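Local coordinates for beta-lactamase (Klebsiella pneumoniae, PDB 6KBY), which probably hydrolyses beta-lactam antibiotics to substituted beta-amino acids, as a class C serine beta-lactamase, and binds AMP covalently in its pocket, at residues L80-Q85 / L260-T265. Residues are numbered along the deposited sequence; the frame is centred on the assembly and turned at random.
Sequences LASYAQ and LTATHT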
loop_
_atom_site.group_PDB
_atom_site.type_symbol
_atom_site.label_atom_id
_atom_site.label_comp_id
_atom_site.label_asym_id
_atom_site.label_seq_id
_atom_site.Cartn_x
_atom_site.Cartn_y
_atom_site.Cartn_z
ATOM N N LEU A 80 1.880 -7.858 8.028
ATOM C CA LEU A 80 1.863 -8.253 9.433
ATOM C C LEU A 80 0.915 -9.419 9.675
ATOM O O LEU A 80 1.260 -10.365 10.393
ATOM C CB LEU A 80 1.495 -7.060 10.317
ATOM C CG LEU A 80 1.658 -7.350 11.814
ATOM C CD1 LEU A 80 3.132 -7.464 12.195
ATOM C CD2 LEU A 80 0.953 -6.295 12.655
ATOM N N ALA A 81 -0.285 -9.373 9.092
ATOM C CA ALA A 81 -1.213 -10.492 9.241
ATOM C C ALA A 81 -0.636 -11.768 8.650
ATOM O O ALA A 81 -0.782 -12.855 9.225
ATOM C CB ALA A 81 -2.550 -10.153 8.583
ATOM N N SER A 82 0.027 -11.655 7.498
ATOM C CA SER A 82 0.652 -12.812 6.879
ATOM C C SER A 82 1.783 -13.348 7.749
ATOM O O SER A 82 1.952 -14.569 7.882
ATOM C CB SER A 82 1.153 -12.414 5.494
ATOM O OG SER A 82 1.665 -13.532 4.809
ATOM N N TYR A 83 2.557 -12.451 8.366
ATOM C CA TYR A 83 3.606 -12.874 9.284
ATOM C C TYR A 83 3.020 -13.612 10.479
ATOM O O TYR A 83 3.527 -14.667 10.880
ATOM C CB TYR A 83 4.411 -11.653 9.723
ATOM C CG TYR A 83 5.530 -11.949 10.688
ATOM C CD1 TYR A 83 6.684 -12.596 10.267
ATOM C CD2 TYR A 83 5.449 -11.551 12.014
ATOM C CE1 TYR A 83 7.717 -12.860 11.150
ATOM C CE2 TYR A 83 6.476 -11.809 12.902
ATOM C CZ TYR A 83 7.606 -12.460 12.463
ATOM O OH TYR A 83 8.635 -12.720 13.341
ATOM N N ALA A 84 1.932 -13.093 11.044
ATOM C CA ALA A 84 1.262 -13.804 12.126
ATOM C C ALA A 84 0.768 -15.167 11.659
ATOM O O ALA A 84 0.849 -16.157 12.400
ATOM C CB ALA A 84 0.105 -12.963 12.661
ATOM N N GLN A 85 0.256 -15.239 10.431
ATOM C CA GLN A 85 -0.278 -16.494 9.918
ATOM C C GLN A 85 0.823 -17.535 9.750
ATOM O O GLN A 85 0.704 -18.666 10.242
ATOM C CB GLN A 85 -1.009 -16.231 8.601
ATOM C CG GLN A 85 -1.758 -17.421 8.046
ATOM C CD GLN A 85 -0.947 -18.163 7.017
ATOM O OE1 GLN A 85 -0.499 -17.584 6.022
ATOM N NE2 GLN A 85 -0.740 -19.453 7.253
ATOM N N LEU A 260 5.920 -12.091 3.296
ATOM C CA LEU A 260 5.823 -11.158 2.175
ATOM C C LEU A 260 5.203 -11.834 0.962
ATOM O O LEU A 260 4.236 -11.336 0.371
ATOM C CB LEU A 260 7.213 -10.643 1.814
ATOM C CG LEU A 260 7.844 -9.662 2.801
ATOM C CD1 LEU A 260 9.357 -9.657 2.603
ATOM C CD2 LEU A 260 7.256 -8.266 2.612
ATOM N N THR A 261 5.757 -12.978 0.578
ATOM C CA THR A 261 5.289 -13.656 -0.620
ATOM C C THR A 261 3.830 -14.055 -0.485
ATOM O O THR A 261 3.050 -13.905 -1.429
ATOM C CB THR A 261 6.183 -14.868 -0.870
ATOM O OG1 THR A 261 7.509 -14.400 -1.143
ATOM C CG2 THR A 261 5.673 -15.718 -2.036
ATOM N N ALA A 262 3.434 -14.537 0.695
ATOM C CA ALA A 262 2.071 -15.020 0.875
ATOM C C ALA A 262 1.032 -13.912 0.772
ATOM O O ALA A 262 -0.140 -14.213 0.517
ATOM C CB ALA A 262 1.919 -15.770 2.203
ATOM N N THR A 263 1.416 -12.643 0.960
ATOM C CA THR A 263 0.433 -11.578 0.758
ATOM C C THR A 263 -0.024 -11.493 -0.687
ATOM O O THR A 263 -1.053 -10.859 -0.956
ATOM C CB THR A 263 0.928 -10.187 1.182
ATOM O OG1 THR A 263 2.021 -9.778 0.352
ATOM C CG2 THR A 263 1.318 -10.129 2.652
ATOM N N HIS A 264 0.735 -12.078 -1.619
ATOM C CA HIS A 264 0.381 -12.059 -3.031
ATOM C C HIS A 264 -0.585 -13.172 -3.416
ATOM O O HIS A 264 -0.901 -13.300 -4.604
ATOM C CB HIS A 264 1.619 -12.220 -3.925
ATOM C CG HIS A 264 2.793 -11.356 -3.566
ATOM N ND1 HIS A 264 4.012 -11.511 -4.187
ATOM C CD2 HIS A 264 2.954 -10.351 -2.670
ATOM C CE1 HIS A 264 4.876 -10.647 -3.687
ATOM N NE2 HIS A 264 4.260 -9.928 -2.768
ATOM N N THR A 265 -1.039 -13.985 -2.462
ATOM C CA THR A 265 -1.999 -15.039 -2.757
ATOM C C THR A 265 -3.297 -14.402 -3.232
ATOM O O THR A 265 -3.770 -13.430 -2.640
ATOM C CB THR A 265 -2.257 -15.849 -1.483
ATOM O OG1 THR A 265 -1.010 -16.356 -0.995
ATOM C CG2 THR A 265 -3.188 -17.008 -1.757
#
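Ser82 meets Ala262 and Thr263 where the last turn of helix 255-262 packs on helix 72-86 of the class C beta-lactamase fold. Helix 72-86 starts just after the AMP-linked Ser71, but this contact lies away from that site. The tight part is small and centred on one side chain. The nearest CA atoms are those of Ser82 and Thr263, 6.2 Å apart. The CB bond of Ser82 points toward 260-265, and with OG anti to the backbone N (chi1 -175°) the oxygen reaches Ala262. OG lies 3.4 Å from the methyl CB of Ala262. The same oxygen is hydrogen-bonded to Ala259 O, one turn back on that helix, so this buried polar atom is satisfied. Beside it, CG2 of Thr263 rests 3.7 Å from CB of Ser82, a methyl against a methylene.

The looser side lies toward Gln85, which is partly exposed. Gln85 OE1 stays 4.9 Å from Ala262 CB. Thr265, also partly exposed, lies farther off and rests on Pro313.

Ala81 on the flank of helix 72-86 and Ala84 on its far side pack on helix 158-171. Behind the contact, a type I turn from Ala262 to Thr265 leads on to strand 266-270 of the antiparallel sheet. Two threonines tie this turn to the helix. Thr265 OG1 donates to Ala262 O at 2.8 Å, from the same face of that carbonyl as Thr265 N. Thr263 OG1 donates to Leu260 O at 2.7 Å, in the carbonyl plane with a C=O...OG1 angle of 151°.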